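Local coordinates for protein alpha-1,2-mannosidase (Bacteroides thetaiotaomicron, PDB 2WW2) that hydrolyses alpha-mannosides with inversion of anomeric configuration, as a calcium-dependent family GH92 enzyme of a human gut symbiont, at residues Leu89-Lys94 / Tyr144-Ala149; Ser155-Pro160 / Gln207-Ala212; Tyr195-Gly200 / Thr215-Lys220. All blocks are in the same frame, centred on the assembly; numbering follows the deposited sequence. Where two conformers were deposited one is given.

Contact 1. Residues Leu89-Lys94 / Tyr144-Ala149; sequences LKMSHK and YVVVDA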
# COMPACT_ATOMS: atom_id res chain seq x y z
N LEU A 89 -0.06 -52.53 4.28
CA LEU A 89 0.84 -52.07 5.32
C LEU A 89 1.84 -51.09 4.74
O LEU A 89 2.43 -51.36 3.71
CB LEU A 89 1.61 -53.26 5.90
CG LEU A 89 2.67 -52.94 6.96
CD1 LEU A 89 2.03 -52.30 8.19
CD2 LEU A 89 3.44 -54.22 7.35
N LYS A 90 2.04 -49.95 5.41
CA LYS A 90 3.10 -49.01 5.02
C LYS A 90 3.81 -48.59 6.29
O LYS A 90 3.13 -48.22 7.25
CB LYS A 90 2.50 -47.78 4.34
CG LYS A 90 1.78 -48.09 3.02
CD LYS A 90 2.78 -48.54 1.97
CE LYS A 90 2.09 -48.82 0.62
NZ LYS A 90 3.08 -49.24 -0.39
N MET A 91 5.14 -48.65 6.33
CA MET A 91 5.87 -48.39 7.58
C MET A 91 6.31 -46.94 7.73
O MET A 91 6.00 -46.29 8.71
CB MET A 91 7.11 -49.31 7.73
CG MET A 91 6.78 -50.80 7.68
SD MET A 91 5.54 -51.26 8.91
CE MET A 91 6.45 -50.99 10.42
N SER A 92 7.07 -46.46 6.75
CA SER A 92 7.68 -45.13 6.84
C SER A 92 6.65 -44.01 6.79
O SER A 92 5.65 -44.10 6.07
CB SER A 92 8.69 -44.93 5.71
OG SER A 92 9.19 -43.59 5.71
N HIS A 93 6.88 -42.97 7.58
CA HIS A 93 6.01 -41.79 7.51
C HIS A 93 5.89 -41.24 6.07
O HIS A 93 4.89 -40.61 5.73
CB HIS A 93 6.51 -40.70 8.46
CG HIS A 93 7.73 -39.97 7.96
ND1 HIS A 93 9.01 -40.45 8.13
CD2 HIS A 93 7.86 -38.80 7.29
CE1 HIS A 93 9.88 -39.60 7.60
NE2 HIS A 93 9.20 -38.59 7.08
N LYS A 94 6.91 -41.47 5.24
CA LYS A 94 6.91 -40.99 3.86
C LYS A 94 5.88 -41.70 3.02
O LYS A 94 5.46 -41.17 2.00
CB LYS A 94 8.28 -41.21 3.22
CG LYS A 94 9.43 -40.52 3.95
CD LYS A 94 9.80 -39.21 3.27
CE LYS A 94 11.15 -38.70 3.78
NZ LYS A 94 11.41 -37.32 3.28
N TYR A 144 -4.10 -53.35 10.51
CA TYR A 144 -2.81 -53.05 11.13
C TYR A 144 -2.86 -51.84 12.04
O TYR A 144 -3.69 -50.97 11.88
CB TYR A 144 -1.77 -52.74 10.08
CG TYR A 144 -1.53 -53.81 9.05
CD1 TYR A 144 -0.64 -54.86 9.29
CD2 TYR A 144 -2.18 -53.76 7.82
CE1 TYR A 144 -0.42 -55.84 8.33
CE2 TYR A 144 -1.96 -54.73 6.86
CZ TYR A 144 -1.08 -55.75 7.12
OH TYR A 144 -0.87 -56.69 6.14
N VAL A 145 -1.91 -51.78 12.96
CA VAL A 145 -1.55 -50.52 13.59
C VAL A 145 -0.04 -50.39 13.43
O VAL A 145 0.69 -51.35 13.70
CB VAL A 145 -1.93 -50.52 15.08
CG1 VAL A 145 -1.38 -49.26 15.79
CG2 VAL A 145 -3.46 -50.68 15.25
N VAL A 146 0.42 -49.21 13.01
CA VAL A 146 1.84 -48.92 12.94
C VAL A 146 2.19 -47.95 14.06
O VAL A 146 1.49 -46.94 14.26
CB VAL A 146 2.25 -48.29 11.60
CG1 VAL A 146 3.71 -47.78 11.66
CG2 VAL A 146 2.06 -49.29 10.46
N VAL A 147 3.28 -48.26 14.75
CA VAL A 147 3.82 -47.39 15.77
C VAL A 147 5.13 -46.80 15.21
O VAL A 147 5.98 -47.53 14.70
CB VAL A 147 4.10 -48.14 17.08
CG1 VAL A 147 4.76 -47.24 18.08
CG2 VAL A 147 2.78 -48.70 17.68
N ASP A 148 5.25 -45.48 15.27
CA ASP A 148 6.37 -44.78 14.65
C ASP A 148 7.05 -44.04 15.79
O ASP A 148 6.45 -43.16 16.41
CB ASP A 148 5.82 -43.83 13.56
CG ASP A 148 6.90 -43.00 12.89
OD1 ASP A 148 7.89 -42.62 13.56
OD2 ASP A 148 6.76 -42.73 11.67
N ALA A 149 8.29 -44.44 16.10
CA ALA A 149 8.99 -43.87 17.24
C ALA A 149 9.91 -42.72 16.84
O ALA A 149 10.74 -42.26 17.64
CB ALA A 149 9.78 -44.99 18.01
O HOH W 1 0.13 -55.32 3.16
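In the N-terminal beta-sandwich domain of this GH92 enzyme, the loop after strand 80-86 lies over strand 144-148 and rests L89, M91 and H93 on Y144, V146 and D148. The two segments run in roughly the same direction, yet M91 CA and V146 CA remain 6.7 Å apart, so they meet through side chains rather than backbone pairing. L89 crosses Y144 at about a right angle: its CB stands over the ring face, 3.9 Å from the ring centroid and only 14° off the normal, a CH-pi contact. Because CG is anti to the backbone N (chi1 176°), the leucine extends across that face, and its CD1 comes to 3.8 Å from V146 CG2. The same valine methyl lies 3.5 Å from K90 O, a buried carbonyl oxygen without a polar partner, and 4.3 Å from M91 SD. A water accepts from L89 N at 3.0 Å and reaches Y144 OH only weakly, at 3.4 Å. With an alanine in place of Y144, L89 would probably lose the ring face it rests on, and a gap would be likely to open beneath this end of the loop. At the other end, D148 OD2 approaches H93 CB at 3.8 Å, but its polar partners are elsewhere: R96 in a salt bridge, with N48 and the Y214 hydroxyl in hydrogen bonds. H93 N also bonds to Y214 OH, which thereby ties loop and strand together. Strand 144-148 is hydrogen-bonded to strand 80-86 and to strand 216-221, while V145 and V147 point away from the loop and pack against F188 and M186 of strand 182-188.

Contact 2. Residues Ser155-Pro160 / Gln207-Ala212; sequences SITIEP and QTDVAA
I156 and V210 form the tightly packed middle of this contact, an antiparallel hydrogen-bonded pair on strands 155-159 and 209-212. I156 N donates to V210 O at 3.0 Å, and V210 N returns a bond of 2.9 Å to I156 O that arrives nearly along the C=O axis (167°). With chi1 at 64°, V210 CG1 sits between its own backbone N and carbonyl carbon, which brings it to 4.0 Å from I156 CB. Two residues on, I158 N reaches T208 O at 2.7 Å in the carbonyl plane. T208 lies just before strand 209-212, yet its CB lies 3.3 Å from I158 O, and its CG2 touches the ring of P160. Q207 O is buried near I158 CD1 and has no polar partner. In the beta-sandwich, the isoleucines on this side face inward: I156 and I158 both pack on A217 of strand 216-221, while V210 meets T197 of strand 195-198. The opposite face of the pair is looser and more open to solvent. There the non-hydrogen-bonded pairs S155/A211 and T157/D209 project small or polar groups. In the conformer of T157 given here, OG1 donates to D209 OD1 at 2.6 Å, the two side chains crossing at a slant; a second conformer was deposited, which leaves the persistence of this bond in doubt. Beside it, the side chains of S155 and A211 meet CB to CB, 3.9 Å apart.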
# COMPACT_ATOMS: atom_id res chain seq x y z
N SER A 155 13.80 -46.61 19.87
CA SER A 155 13.74 -48.07 20.00
C SER A 155 12.31 -48.48 20.29
O SER A 155 11.55 -47.73 20.92
CB SER A 155 14.64 -48.54 21.14
OG SER A 155 14.21 -47.95 22.37
N ILE A 156 11.96 -49.67 19.83
CA ILE A 156 10.66 -50.25 20.09
C ILE A 156 10.82 -51.73 20.41
O ILE A 156 11.61 -52.42 19.77
CB ILE A 156 9.74 -50.15 18.84
CG1 ILE A 156 9.62 -48.71 18.35
CG2 ILE A 156 8.34 -50.70 19.15
CD1 ILE A 156 8.85 -48.58 17.02
N THR A 157 10.06 -52.20 21.40
CA THR A 157 9.99 -53.62 21.71
C THR A 157 8.53 -54.06 21.71
O THR A 157 7.67 -53.40 22.28
CB THR A 157 10.66 -53.93 23.07
OG1 THR A 157 12.03 -53.54 23.02
CG2 THR A 157 10.57 -55.42 23.39
N ILE A 158 8.26 -55.18 21.06
CA ILE A 158 6.90 -55.71 21.00
C ILE A 158 6.85 -56.96 21.86
O ILE A 158 7.77 -57.76 21.84
CB ILE A 158 6.53 -56.15 19.57
CG1 ILE A 158 6.82 -55.05 18.55
CG2 ILE A 158 5.04 -56.62 19.50
CD1 ILE A 158 6.58 -55.46 17.11
N GLU A 159 5.77 -57.12 22.61
CA GLU A 159 5.53 -58.35 23.35
C GLU A 159 4.16 -58.85 22.92
O GLU A 159 3.17 -58.63 23.60
CB GLU A 159 5.58 -58.09 24.86
CG GLU A 159 6.94 -57.56 25.31
CD GLU A 159 7.02 -57.34 26.81
OE1 GLU A 159 6.75 -56.21 27.27
OE2 GLU A 159 7.32 -58.30 27.53
N PRO A 160 4.12 -59.52 21.76
CA PRO A 160 2.85 -59.85 21.12
C PRO A 160 1.94 -60.65 22.03
O PRO A 160 0.73 -60.41 22.09
CB PRO A 160 3.26 -60.68 19.88
CG PRO A 160 4.70 -61.06 20.10
CD PRO A 160 5.29 -60.04 21.04
N GLN A 207 10.21 -59.93 13.96
CA GLN A 207 11.14 -59.33 14.91
C GLN A 207 10.38 -58.45 15.90
O GLN A 207 9.39 -57.81 15.53
CB GLN A 207 12.21 -58.53 14.19
CG GLN A 207 13.09 -59.40 13.35
CD GLN A 207 14.51 -58.89 13.31
OE1 GLN A 207 15.24 -59.11 12.34
NE2 GLN A 207 14.91 -58.19 14.37
N THR A 208 10.85 -58.42 17.14
CA THR A 208 10.10 -57.74 18.18
C THR A 208 10.95 -56.68 18.90
O THR A 208 10.48 -56.03 19.84
CB THR A 208 9.60 -58.76 19.23
OG1 THR A 208 10.70 -59.55 19.66
CG2 THR A 208 8.56 -59.70 18.62
N ASP A 209 12.21 -56.51 18.49
CA ASP A 209 13.05 -55.56 19.18
C ASP A 209 13.87 -54.81 18.14
O ASP A 209 14.56 -55.44 17.34
CB ASP A 209 13.97 -56.29 20.16
CG ASP A 209 14.68 -55.36 21.10
OD1 ASP A 209 14.04 -54.41 21.62
OD2 ASP A 209 15.88 -55.56 21.33
N VAL A 210 13.76 -53.49 18.11
CA VAL A 210 14.48 -52.70 17.11
C VAL A 210 15.04 -51.44 17.76
O VAL A 210 14.44 -50.87 18.67
CB VAL A 210 13.59 -52.38 15.86
CG1 VAL A 210 12.40 -51.51 16.25
CG2 VAL A 210 14.42 -51.73 14.75
N ALA A 211 16.22 -51.01 17.32
CA ALA A 211 16.78 -49.72 17.73
C ALA A 211 17.60 -49.23 16.57
O ALA A 211 18.43 -49.97 16.02
CB ALA A 211 17.65 -49.86 18.99
N ALA A 212 17.36 -47.99 16.16
CA ALA A 212 18.10 -47.37 15.07
C ALA A 212 17.81 -45.88 15.11
O ALA A 212 17.11 -45.41 16.00
CB ALA A 212 17.65 -47.94 13.73

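Contact 3. Residues Tyr195-Gly200 / Thr215-Lys220; sequences YGTYNG and TCAYLK
The hydroxyl of Y218 has two partners: it hydrogen-bonds to H205 ND1 and, at 2.8 Å, to a water that donates in turn to Y195 O. To get there the ring leans across the neighbouring strand 195-198. A chi1 of 83° sets CG between the backbone N and the carbonyl carbon and lays the ring flat over the Y195-G196 peptide, with CE2 3.4 Å from G196 N and CZ 3.5 Å from Y195 C. Any beta carbon at G196 would clash with CE2, so the ring occupies the place of the missing side chain. Such a cross-strand aromatic cover is known as aromatic rescue of glycine, here within the antiparallel pairing of strands 195-198 and 216-220. Alongside, Y218 N donates to G196 O at 2.9 Å and G196 N to Y218 O. The next hydrogen-bonded pair is Y198 with C216: Y198 N approaches C216 O from above the carbonyl plane, at 2.9 Å, while C216 N gives the reverse bond, 3.0 Å to Y198 O. Y198 CD2 lies 4.1 Å from C216 CB, and C216 SG stands obliquely beside the ring. On the other face, Y195 and A217 turn toward strand 154-159, where Y195 touches I158.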
# COMPACT_ATOMS: atom_id res chain seq x y z
N TYR A 195 3.38 -59.42 13.43
CA TYR A 195 4.06 -58.23 13.93
C TYR A 195 5.44 -58.17 13.30
O TYR A 195 5.92 -59.15 12.72
CB TYR A 195 4.18 -58.31 15.46
CG TYR A 195 4.52 -59.73 15.89
CD1 TYR A 195 5.84 -60.16 15.95
CD2 TYR A 195 3.51 -60.65 16.17
CE1 TYR A 195 6.15 -61.47 16.30
CE2 TYR A 195 3.80 -61.96 16.52
CZ TYR A 195 5.12 -62.36 16.59
OH TYR A 195 5.43 -63.67 16.93
N GLY A 196 6.06 -57.01 13.38
CA GLY A 196 7.41 -56.85 12.84
C GLY A 196 7.96 -55.47 13.12
O GLY A 196 7.25 -54.59 13.63
N THR A 197 9.23 -55.27 12.80
CA THR A 197 9.85 -54.00 13.06
C THR A 197 10.43 -53.45 11.78
O THR A 197 10.57 -54.16 10.79
CB THR A 197 10.96 -54.12 14.12
OG1 THR A 197 11.85 -55.18 13.75
CG2 THR A 197 10.36 -54.42 15.48
N TYR A 198 10.80 -52.17 11.81
CA TYR A 198 11.35 -51.49 10.65
C TYR A 198 12.41 -50.56 11.21
O TYR A 198 12.17 -49.89 12.22
CB TYR A 198 10.24 -50.70 9.95
CG TYR A 198 10.66 -49.72 8.87
CD1 TYR A 198 10.97 -50.15 7.58
CD2 TYR A 198 10.68 -48.34 9.12
CE1 TYR A 198 11.33 -49.25 6.59
CE2 TYR A 198 11.04 -47.44 8.14
CZ TYR A 198 11.36 -47.89 6.88
OH TYR A 198 11.72 -46.99 5.92
N ASN A 199 13.57 -50.54 10.57
CA ASN A 199 14.71 -49.78 11.09
C ASN A 199 15.11 -48.63 10.16
O ASN A 199 16.24 -48.14 10.23
CB ASN A 199 15.91 -50.71 11.27
CG ASN A 199 16.40 -51.28 9.94
OD1 ASN A 199 15.86 -50.96 8.87
ND2 ASN A 199 17.41 -52.13 10.01
N GLY A 200 14.18 -48.21 9.31
CA GLY A 200 14.42 -47.10 8.39
C GLY A 200 14.94 -47.60 7.06
O GLY A 200 15.07 -46.83 6.10
N THR A 215 12.84 -45.81 13.82
CA THR A 215 12.22 -47.12 14.00
C THR A 215 10.70 -47.05 13.97
O THR A 215 10.12 -46.06 14.42
CB THR A 215 12.62 -47.79 15.35
OG1 THR A 215 12.18 -46.98 16.46
CG2 THR A 215 14.13 -48.00 15.45
N CYS A 216 10.09 -48.10 13.43
CA CYS A 216 8.65 -48.31 13.47
C CYS A 216 8.37 -49.78 13.78
O CYS A 216 9.27 -50.65 13.69
CB CYS A 216 8.00 -47.93 12.13
SG CYS A 216 8.28 -46.19 11.58
N ALA A 217 7.13 -50.08 14.14
CA ALA A 217 6.74 -51.47 14.37
C ALA A 217 5.33 -51.59 13.87
O ALA A 217 4.58 -50.59 13.87
CB ALA A 217 6.79 -51.80 15.85
N TYR A 218 4.97 -52.78 13.42
CA TYR A 218 3.58 -53.01 13.05
C TYR A 218 3.02 -54.18 13.82
O TYR A 218 3.74 -55.09 14.22
CB TYR A 218 3.42 -53.23 11.53
CG TYR A 218 3.71 -54.64 11.07
CD1 TYR A 218 2.72 -55.63 11.13
CD2 TYR A 218 4.96 -54.99 10.56
CE1 TYR A 218 2.98 -56.92 10.70
CE2 TYR A 218 5.22 -56.28 10.14
CZ TYR A 218 4.22 -57.23 10.21
OH TYR A 218 4.46 -58.52 9.79
N LEU A 219 1.71 -54.13 14.02
CA LEU A 219 0.94 -55.19 14.63
C LEU A 219 -0.23 -55.43 13.70
O LEU A 219 -0.81 -54.48 13.18
CB LEU A 219 0.41 -54.72 15.98
CG LEU A 219 1.53 -54.40 16.97
CD1 LEU A 219 1.80 -52.89 16.97
CD2 LEU A 219 1.14 -54.88 18.34
N LYS A 220 -0.54 -56.71 13.46
CA LYS A 220 -1.67 -57.08 12.62
C LYS A 220 -2.73 -57.76 13.48
O LYS A 220 -2.40 -58.58 14.35
CB LYS A 220 -1.19 -58.03 11.52
CG LYS A 220 -2.24 -58.37 10.47
CD LYS A 220 -1.59 -59.29 9.42
CE LYS A 220 -2.35 -59.30 8.11
NZ LYS A 220 -3.68 -59.96 8.25
O HOH W 2 5.07 -61.11 10.63

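All three contacts lie in the N-terminal domain. Contacts 1 and 3, centres about 7 Å apart, share neighbouring strands: V147 N to A217 O (2.8 Å) and V145 N to L219 O (2.9 Å) are probable hydrogen bonds. Contact 2 packs across from contact 3, its centre also about 7 Å away, with V210 CB 3.6 Å from T197 CB and I156 CD1 3.5 Å from C216 C. I156 also reaches contact 1, its CG1 lying 3.7 Å from A149 CB, although those two centres are about 13 Å apart. None of the residues that bind the two sodium ions belongs to these contacts.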